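Local coordinates for protein beta subunit of a putative Aromatic-ring-hydroxylating dioxygenase (Novosphingobium aromaticivorans DSM 12444, PDB 3EBY) that probably serves as the trimer-forming beta subunit of an aromatic-ring-hydroxylating dioxygenase, partnering the alpha subunit that carries the iron centres in this enzyme family, at residues Asp18-Tyr23 with Lys144-Ile149; Leu25-Asp28 with Gln34-Thr37; Met62-Asp65 with Met69-Asp72. One frame throughout, in Å; residues are numbered along the deposited sequence. Where two conformers were deposited one is given.

In the fold
The contacts step from core to edge of an NTF2-type fold, a curved mixed sheet packed against helix 8-28. Contacts 1 and 2 share that helix, with centres about 10 Å apart, and meet where Tyr23 OH and Trp35 NE1 make a probable hydrogen bond. Contact 3 joins strand 60-64 to helix 67-79; its centre is about 14 Å from that of contact 2, touched through Leu70, and about 15 Å from that of contact 1. Along the chain, contacts 2 and 3 follow in series inside the loop closed by contact 1. Strands 142-150 and 60-64 share one sheet, so the contacts link it to both helices and loop 34-37; contacts 1 and 2 also reach a neighbouring subunit.

Contact 1. Residues Asp18-Tyr23 with Lys144-Ile149; sequences DFNAAY and KSRTCI
Asn20 and Arg146 have the closest CA atoms of the two backbones, 11.4 Å apart, and the axes of helix 18-23 and strand 145-149 pass 14.0 Å from each other at a signed crossing angle of -61°. Side chains alone bridge so wide a separation, above all the long one of Arg146. Its chain bends at chi3 (-75°) and delivers the guanidinium group to two partners on the helix. NH2 donates to Asn20 OD1 over 2.8 Å, with a nearly straight N-H...O angle of 168°; the oxygen lies almost in the guanidinium plane, while the donor is tilted out of the amide's carbonyl plane. NH1 sits over the centre of one face of the Tyr23 ring, 3.4 Å from CE1. The guanidinium stands nearly upright on that ring, so the cation-pi contact, with CZ 4.4 Å from the ring centroid, is made by an edge rather than by stacked planes. Phe19 adds a looser flank, its CE1 4.3 Å from Arg146 NH1. A leucine in place of Arg146 would probably leave Asn20 OD1 without this donor and the Tyr23 face without its cation, in a buried interior.

Arg146 has further partners on the neighbouring strand 122-135: NE forms a salt bridge with Asp132, and Tyr130 makes a second cation-pi contact. Tyr23 OH is hydrogen-bonded to the C-terminal carboxylate of Ile163. The contact joins helix 8-28 to strand 142-150, which runs between strands 43-49 and 122-135 in the curved sheet of this NTF2-like fold.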
loop_
_atom_site.group_PDB
_atom_site.type_symbol
_atom_site.label_atom_id
_atom_site.label_comp_id
_atom_site.label_asym_id
_atom_site.label_seq_id
_atom_site.Cartn_x
_atom_site.Cartn_y
_atom_site.Cartn_z
ATOM N N ASP A 18 5.627 -3.112 -11.388
ATOM C CA ASP A 18 5.277 -2.024 -12.328
ATOM C C ASP A 18 3.909 -2.292 -12.981
ATOM O O ASP A 18 3.038 -1.414 -13.020
ATOM C CB ASP A 18 6.325 -1.915 -13.442
ATOM C CG ASP A 18 7.606 -1.233 -13.004
ATOM O OD1 ASP A 18 7.670 -0.625 -11.927
ATOM O OD2 ASP A 18 8.547 -1.233 -13.833
ATOM N N PHE A 19 3.707 -3.532 -13.429
ATOM C CA PHE A 19 2.430 -3.945 -14.000
ATOM C C PHE A 19 1.286 -3.635 -13.017
ATOM O O PHE A 19 0.278 -3.022 -13.391
ATOM C CB PHE A 19 2.449 -5.457 -14.325
ATOM C CG PHE A 19 1.150 -5.973 -14.895
ATOM C CD1 PHE A 19 0.070 -6.225 -14.066
ATOM C CD2 PHE A 19 0.978 -6.092 -16.276
ATOM C CE1 PHE A 19 -1.125 -6.649 -14.564
ATOM C CE2 PHE A 19 -0.252 -6.497 -16.801
ATOM C CZ PHE A 19 -1.311 -6.770 -15.929
ATOM N N ASN A 20 1.437 -4.047 -11.752
ATOM C CA ASN A 20 0.351 -3.849 -10.777
ATOM C C ASN A 20 0.064 -2.358 -10.516
ATOM O O ASN A 20 -1.094 -1.962 -10.439
ATOM C CB ASN A 20 0.634 -4.599 -9.462
ATOM C CG ASN A 20 0.339 -6.099 -9.573
ATOM O OD1 ASN A 20 -0.357 -6.521 -10.487
ATOM N ND2 ASN A 20 0.999 -6.912 -8.732
ATOM N N ALA A 21 1.114 -1.549 -10.416
ATOM C CA ALA A 21 0.938 -0.093 -10.216
ATOM C C ALA A 21 0.107 0.521 -11.352
ATOM O O ALA A 21 -0.870 1.228 -11.112
ATOM C CB ALA A 21 2.297 0.602 -10.081
ATOM N N ALA A 22 0.443 0.160 -12.594
ATOM C CA ALA A 22 -0.225 0.682 -13.776
ATOM C C ALA A 22 -1.630 0.103 -13.939
ATOM O O ALA A 22 -2.516 0.790 -14.375
ATOM C CB ALA A 22 0.599 0.382 -15.011
ATOM N N TYR A 23 -1.813 -1.143 -13.493
ATOM C CA TYR A 23 -3.120 -1.811 -13.535
ATOM C C TYR A 23 -4.106 -1.061 -12.607
ATOM O O TYR A 23 -5.252 -0.747 -12.981
ATOM C CB TYR A 23 -2.952 -3.280 -13.096
ATOM C CG TYR A 23 -4.240 -4.101 -13.028
ATOM C CD1 TYR A 23 -5.093 -4.022 -11.923
ATOM C CD2 TYR A 23 -4.587 -4.975 -14.053
ATOM C CE1 TYR A 23 -6.262 -4.767 -11.870
ATOM C CE2 TYR A 23 -5.771 -5.727 -13.991
ATOM C CZ TYR A 23 -6.605 -5.593 -12.921
ATOM O OH TYR A 23 -7.752 -6.375 -12.845
ATOM N N LYS A 144 -1.769 -13.963 -18.002
ATOM C CA LYS A 144 -2.414 -15.204 -18.498
ATOM C C LYS A 144 -3.690 -15.488 -17.664
ATOM O O LYS A 144 -4.773 -15.828 -18.207
ATOM C CB LYS A 144 -1.443 -16.375 -18.405
ATOM C CG LYS A 144 -2.035 -17.725 -18.834
ATOM C CD LYS A 144 -2.527 -17.708 -20.260
ATOM C CE LYS A 144 -2.908 -19.111 -20.746
ATOM N NZ LYS A 144 -3.324 -19.064 -22.177
ATOM N N SER A 145 -3.563 -15.373 -16.349
ATOM C CA SER A 145 -4.727 -15.509 -15.474
ATOM C C SER A 145 -4.598 -14.670 -14.218
ATOM O O SER A 145 -3.516 -14.555 -13.626
ATOM C CB SER A 145 -4.967 -16.972 -15.090
ATOM O OG SER A 145 -3.941 -17.470 -14.252
ATOM N N ARG A 146 -5.717 -14.088 -13.821
ATOM C CA ARG A 146 -5.826 -13.319 -12.533
ATOM C C ARG A 146 -7.105 -13.719 -11.838
ATOM O O ARG A 146 -8.228 -13.591 -12.399
ATOM C CB ARG A 146 -5.783 -11.811 -12.781
ATOM C CG ARG A 146 -6.270 -10.921 -11.600
ATOM C CD ARG A 146 -5.688 -9.488 -11.651
ATOM N NE ARG A 146 -4.270 -9.494 -11.233
ATOM C CZ ARG A 146 -3.500 -8.413 -11.143
ATOM N NH1 ARG A 146 -3.995 -7.199 -11.391
ATOM N NH2 ARG A 146 -2.261 -8.526 -10.705
ATOM N N THR A 147 -6.943 -14.184 -10.611
ATOM C CA THR A 147 -8.043 -14.483 -9.742
ATOM C C THR A 147 -7.982 -13.506 -8.557
ATOM O O THR A 147 -6.971 -13.407 -7.889
ATOM C CB THR A 147 -7.969 -15.938 -9.218
ATOM O OG1 THR A 147 -8.032 -16.870 -10.314
ATOM C CG2 THR A 147 -9.107 -16.216 -8.233
ATOM N N CYS A 148 -9.055 -12.745 -8.375
ATOM C CA CYS A 148 -9.160 -11.799 -7.266
ATOM C C CYS A 148 -9.929 -12.482 -6.163
ATOM O O CYS A 148 -11.152 -12.707 -6.287
ATOM C CB CYS A 148 -9.919 -10.536 -7.717
ATOM S SG CYS A 148 -9.288 -9.750 -9.234
ATOM N N ILE A 149 -9.196 -12.963 -5.158
ATOM C CA ILE A 149 -9.795 -13.712 -4.040
ATOM C C ILE A 149 -10.151 -12.725 -2.901
ATOM O O ILE A 149 -9.247 -12.142 -2.264
ATOM C CB ILE A 149 -8.816 -14.811 -3.493
ATOM C CG1 ILE A 149 -8.367 -15.760 -4.611
ATOM C CG2 ILE A 149 -9.499 -15.591 -2.328
ATOM C CD1 ILE A 149 -7.452 -16.892 -4.150
#

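Contact 2. Residues Leu25-Asp28 with Gln34-Thr37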
loop_
_atom_site.group_PDB
_atom_site.type_symbol
_atom_site.label_atom_id
_atom_site.label_comp_id
_atom_site.label_asym_id
_atom_site.label_seq_id
_atom_site.Cartn_x
_atom_site.Cartn_y
_atom_site.Cartn_z
ATOM N N LEU A 25 -3.872 2.048 -11.537
ATOM C CA LEU A 25 -4.102 3.435 -12.002
ATOM C C LEU A 25 -5.015 3.469 -13.234
ATOM O O LEU A 25 -5.862 4.352 -13.350
ATOM C CB LEU A 25 -2.788 4.169 -12.278
ATOM C CG LEU A 25 -2.179 4.866 -11.039
ATOM C CD1 LEU A 25 -0.844 5.504 -11.397
ATOM C CD2 LEU A 25 -3.139 5.911 -10.454
ATOM N N CYS A 26 -4.864 2.483 -14.122
ATOM C CA CYS A 26 -5.732 2.337 -15.301
ATOM C C CYS A 26 -7.213 2.271 -14.883
ATOM O O CYS A 26 -8.044 3.053 -15.378
ATOM C CB CYS A 26 -5.290 1.076 -16.090
ATOM S SG CYS A 26 -6.527 0.341 -17.049
ATOM N N LEU A 27 -7.526 1.445 -13.889
ATOM C CA LEU A 27 -8.907 1.314 -13.422
ATOM C C LEU A 27 -9.387 2.555 -12.653
ATOM O O LEU A 27 -10.496 3.052 -12.892
ATOM C CB LEU A 27 -9.092 0.039 -12.565
ATOM C CG LEU A 27 -8.918 -1.271 -13.379
ATOM C CD1 LEU A 27 -8.871 -2.545 -12.447
ATOM C CD2 LEU A 27 -10.002 -1.366 -14.420
ATOM N N ASP A 28 -8.526 3.086 -11.787
ATOM C CA ASP A 28 -8.895 4.234 -10.951
ATOM C C ASP A 28 -9.119 5.503 -11.785
ATOM O O ASP A 28 -9.984 6.312 -11.460
ATOM C CB ASP A 28 -7.837 4.497 -9.925
ATOM C CG ASP A 28 -7.686 3.356 -8.919
ATOM O OD1 ASP A 28 -8.589 2.476 -8.844
ATOM O OD2 ASP A 28 -6.654 3.349 -8.222
ATOM N N GLN A 34 -7.969 0.432 -21.660
ATOM C CA GLN A 34 -6.617 -0.128 -21.526
ATOM C C GLN A 34 -6.625 -1.488 -20.814
ATOM O O GLN A 34 -5.724 -2.302 -21.005
ATOM C CB GLN A 34 -5.683 0.838 -20.749
ATOM C CG GLN A 34 -4.211 0.290 -20.568
ATOM C CD GLN A 34 -3.285 1.197 -19.686
ATOM O OE1 GLN A 34 -3.752 2.091 -18.982
ATOM N NE2 GLN A 34 -2.003 0.881 -19.666
ATOM N N TRP A 35 -7.659 -1.729 -20.010
ATOM C CA TRP A 35 -7.672 -2.871 -19.096
ATOM C C TRP A 35 -7.570 -4.238 -19.822
ATOM O O TRP A 35 -6.735 -5.063 -19.438
ATOM C CB TRP A 35 -8.887 -2.792 -18.142
ATOM C CG TRP A 35 -9.099 -4.017 -17.266
ATOM C CD1 TRP A 35 -8.366 -4.383 -16.161
ATOM C CD2 TRP A 35 -10.204 -4.920 -17.327
ATOM N NE1 TRP A 35 -8.907 -5.510 -15.583
ATOM C CE2 TRP A 35 -10.039 -5.861 -16.279
ATOM C CE3 TRP A 35 -11.311 -5.041 -18.180
ATOM C CZ2 TRP A 35 -10.933 -6.915 -16.067
ATOM C CZ3 TRP A 35 -12.195 -6.090 -17.977
ATOM C CH2 TRP A 35 -12.022 -6.991 -16.893
ATOM N N PRO A 36 -8.377 -4.457 -20.889
ATOM C CA PRO A 36 -8.277 -5.747 -21.591
ATOM C C PRO A 36 -6.892 -5.978 -22.231
ATOM O O PRO A 36 -6.447 -7.102 -22.304
ATOM C CB PRO A 36 -9.394 -5.666 -22.650
ATOM C CG PRO A 36 -10.356 -4.641 -22.115
ATOM C CD PRO A 36 -9.504 -3.648 -21.405
ATOM N N THR A 37 -6.198 -4.889 -22.599
ATOM C CA THR A 37 -4.869 -4.989 -23.235
ATOM C C THR A 37 -3.770 -5.519 -22.303
ATOM O O THR A 37 -2.685 -5.924 -22.767
ATOM C CB THR A 37 -4.392 -3.626 -23.840
ATOM O OG1 THR A 37 -3.925 -2.747 -22.814
ATOM C CG2 THR A 37 -5.509 -2.964 -24.692
#
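The indole of Trp35 receives Leu27 over one face: CD2 of the leucine stands 4.2 Å from the centroid of the five-membered ring and 28° off its normal, a CH-pi contact. The nearest ring atom to that methyl is CD1, at 3.8 Å, and the second methyl, Leu27 CD1, reaches the same Trp35 CD1 at 4.2 Å. Both branches therefore bear on the pyrrole side of the indole. Its NE1 is hydrogen-bonded to Tyr23 OH, one turn back on the helix, which probably helps fix the rotation of the ring, with Leu27 packed on its face.

The other flat group is the amide of Gln34. CG anti to the backbone N (chi1 180°) and an extended chain beyond it carry the amide back alongside the helix, where OE1 lies 3.4 Å from Cys26 CB. This oxygen also accepts a weak hydrogen bond from Arg31.

Cys26 touches both residues: its CB meets the Gln34 amide and its SG lies against the base of Trp35, within 3.8 Å of the Trp35 backbone N and 4.1 Å of Trp35 CB; both are van der Waals contacts. The CA atoms of Cys26 and Trp35 are the closest pair of the two backbones. The chain at residues 34-37 is bent like a helical turn but lacks the regular bonds, and Thr37 OG1 steadies it by donating to Gln34 O at 2.6 Å, in the carbonyl plane and on a lone pair.

In the fold, the contact joins the last turn of helix 8-28 to the loop that leads to strand 39-40. Trp35 also packs edge-to-face with Phe39 and Tyr45 and touches Val74 of helix 67-79, while the carbonyl of Asp28 accepts a hydrogen bond from Arg50 of a neighbouring subunit.

Contact 3. Residues Met62-Asp65 with Met69-Asp72; sequences MYCD and MLAD
Cys64 supplies the apolar part of this contact, packing against two consecutive residues of the helix. Its CB lies 3.6 Å from Leu70 CD2 and 3.8 Å from Met69 CB, and its SG, 3.7 Å from Leu70 CD2, extends the same patch. Chi1 (-56°) places SG anti to the carbonyl carbon, on the side of Leu70. The CA atoms of Cys64 and Met69 are 5.2 Å apart, the nearest such pair of the two segments.

The second kind of contact sets the selenomethionine side chain of Met69 against oxygen atoms. Asp65 OD1 approaches SE to 3.1 Å, shorter than an ordinary van der Waals separation, and lies roughly in line behind the SE-CE bond, at about 152°. That direction is consistent with a chalcogen-type attraction between the carboxylate oxygen and selenium. Selenium here stands in for the sulfur of the natural methionine, so the short distance describes the deposited residue. At the far end of the side chain, a bend at chi3 (62°) turns CE back over the strand, where it sits 3.3 Å from Tyr63 O. Met69 thus lies across the backbone from Tyr63 to Asp65 and covers part of it. Asp65 N is buried by this packing without a hydrogen-bond partner, and Met69 SE stands 3.6 Å from it.

The two segments form a tight strand-to-helix connection. Strand 60-64 is an outermost strand of the sheet within this chain, paired through Cys64 and Met62 with strand 43-49, and helix 67-79 starts after a two-residue link, where Ser66 OG bonds with Met69 N. Leu70 then carries the packing inward, to Cys43 on that neighbouring strand and to Trp35 and Pro36 in the turn after helix 8-28.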
loop_
_atom_site.group_PDB
_atom_site.type_symbol
_atom_site.label_atom_id
_atom_site.label_comp_id
_atom_site.label_asym_id
_atom_site.label_seq_id
_atom_site.Cartn_x
_atom_site.Cartn_y
_atom_site.Cartn_z
HETATM N N MSE A 62 -17.579 -12.443 -10.894
HETATM C CA MSE A 62 -17.191 -11.820 -12.157
HETATM C C MSE A 62 -16.285 -12.832 -12.859
HETATM O O MSE A 62 -15.486 -13.525 -12.217
HETATM C CB MSE A 62 -16.472 -10.474 -11.924
HETATM C CG MSE A 62 -16.448 -9.579 -13.128
HETATM SE SE MSE A 62 -15.762 -7.749 -12.726
HETATM C CE MSE A 62 -16.254 -7.579 -11.249
ATOM N N TYR A 63 -16.528 -13.071 -14.141
ATOM C CA TYR A 63 -15.853 -14.179 -14.803
ATOM C C TYR A 63 -15.685 -13.919 -16.317
ATOM O O TYR A 63 -16.671 -13.616 -17.020
ATOM C CB TYR A 63 -16.648 -15.445 -14.584
ATOM C CG TYR A 63 -16.063 -16.661 -15.251
ATOM C CD1 TYR A 63 -16.405 -16.994 -16.553
ATOM C CD2 TYR A 63 -15.201 -17.499 -14.564
ATOM C CE1 TYR A 63 -15.882 -18.127 -17.152
ATOM C CE2 TYR A 63 -14.653 -18.595 -15.159
ATOM C CZ TYR A 63 -15.008 -18.915 -16.446
ATOM O OH TYR A 63 -14.471 -20.024 -17.024
ATOM N N CYS A 64 -14.438 -13.982 -16.784
ATOM C CA CYS A 64 -14.109 -13.785 -18.211
ATOM C C CYS A 64 -13.073 -14.820 -18.609
ATOM O O CYS A 64 -11.980 -14.826 -18.059
ATOM C CB CYS A 64 -13.527 -12.407 -18.447
ATOM S SG CYS A 64 -14.500 -10.985 -17.915
ATOM N N ASP A 65 -13.375 -15.635 -19.615
ATOM C CA ASP A 65 -12.442 -16.690 -20.033
ATOM C C ASP A 65 -11.853 -16.451 -21.432
ATOM O O ASP A 65 -11.292 -17.375 -22.077
ATOM C CB ASP A 65 -13.121 -18.060 -19.929
ATOM C CG ASP A 65 -14.290 -18.218 -20.881
ATOM O OD1 ASP A 65 -14.572 -17.305 -21.682
ATOM O OD2 ASP A 65 -14.929 -19.284 -20.829
HETATM N N MSE A 69 -14.508 -11.404 -23.717
HETATM C CA MSE A 69 -15.359 -11.166 -22.558
HETATM C C MSE A 69 -14.914 -9.935 -21.735
HETATM O O MSE A 69 -15.760 -9.185 -21.254
HETATM C CB MSE A 69 -15.449 -12.423 -21.672
HETATM C CG MSE A 69 -16.130 -13.594 -22.350
HETATM SE SE MSE A 69 -16.628 -15.029 -21.137
HETATM C CE MSE A 69 -17.832 -14.144 -20.030
ATOM N N LEU A 70 -13.594 -9.713 -21.607
ATOM C CA LEU A 70 -13.075 -8.501 -20.971
ATOM C C LEU A 70 -13.605 -7.262 -21.717
ATOM O O LEU A 70 -14.116 -6.310 -21.101
ATOM C CB LEU A 70 -11.535 -8.477 -20.997
ATOM C CG LEU A 70 -10.738 -9.618 -20.353
ATOM C CD1 LEU A 70 -9.220 -9.364 -20.508
ATOM C CD2 LEU A 70 -11.116 -9.811 -18.880
ATOM N N ALA A 71 -13.451 -7.284 -23.041
ATOM C CA ALA A 71 -13.851 -6.165 -23.889
ATOM C C ALA A 71 -15.350 -5.970 -23.835
ATOM O O ALA A 71 -15.819 -4.835 -23.784
ATOM C CB ALA A 71 -13.386 -6.379 -25.323
ATOM N N ASP A 72 -16.102 -7.068 -23.796
ATOM C CA ASP A 72 -17.565 -6.987 -23.686
ATOM C C ASP A 72 -17.969 -6.209 -22.438
ATOM O O ASP A 72 -18.917 -5.425 -22.478
ATOM C CB ASP A 72 -18.210 -8.364 -23.629
ATOM C CG ASP A 72 -18.233 -9.080 -24.978
ATOM O OD1 ASP A 72 -18.059 -8.430 -26.026
ATOM O OD2 ASP A 72 -18.476 -10.314 -24.958
#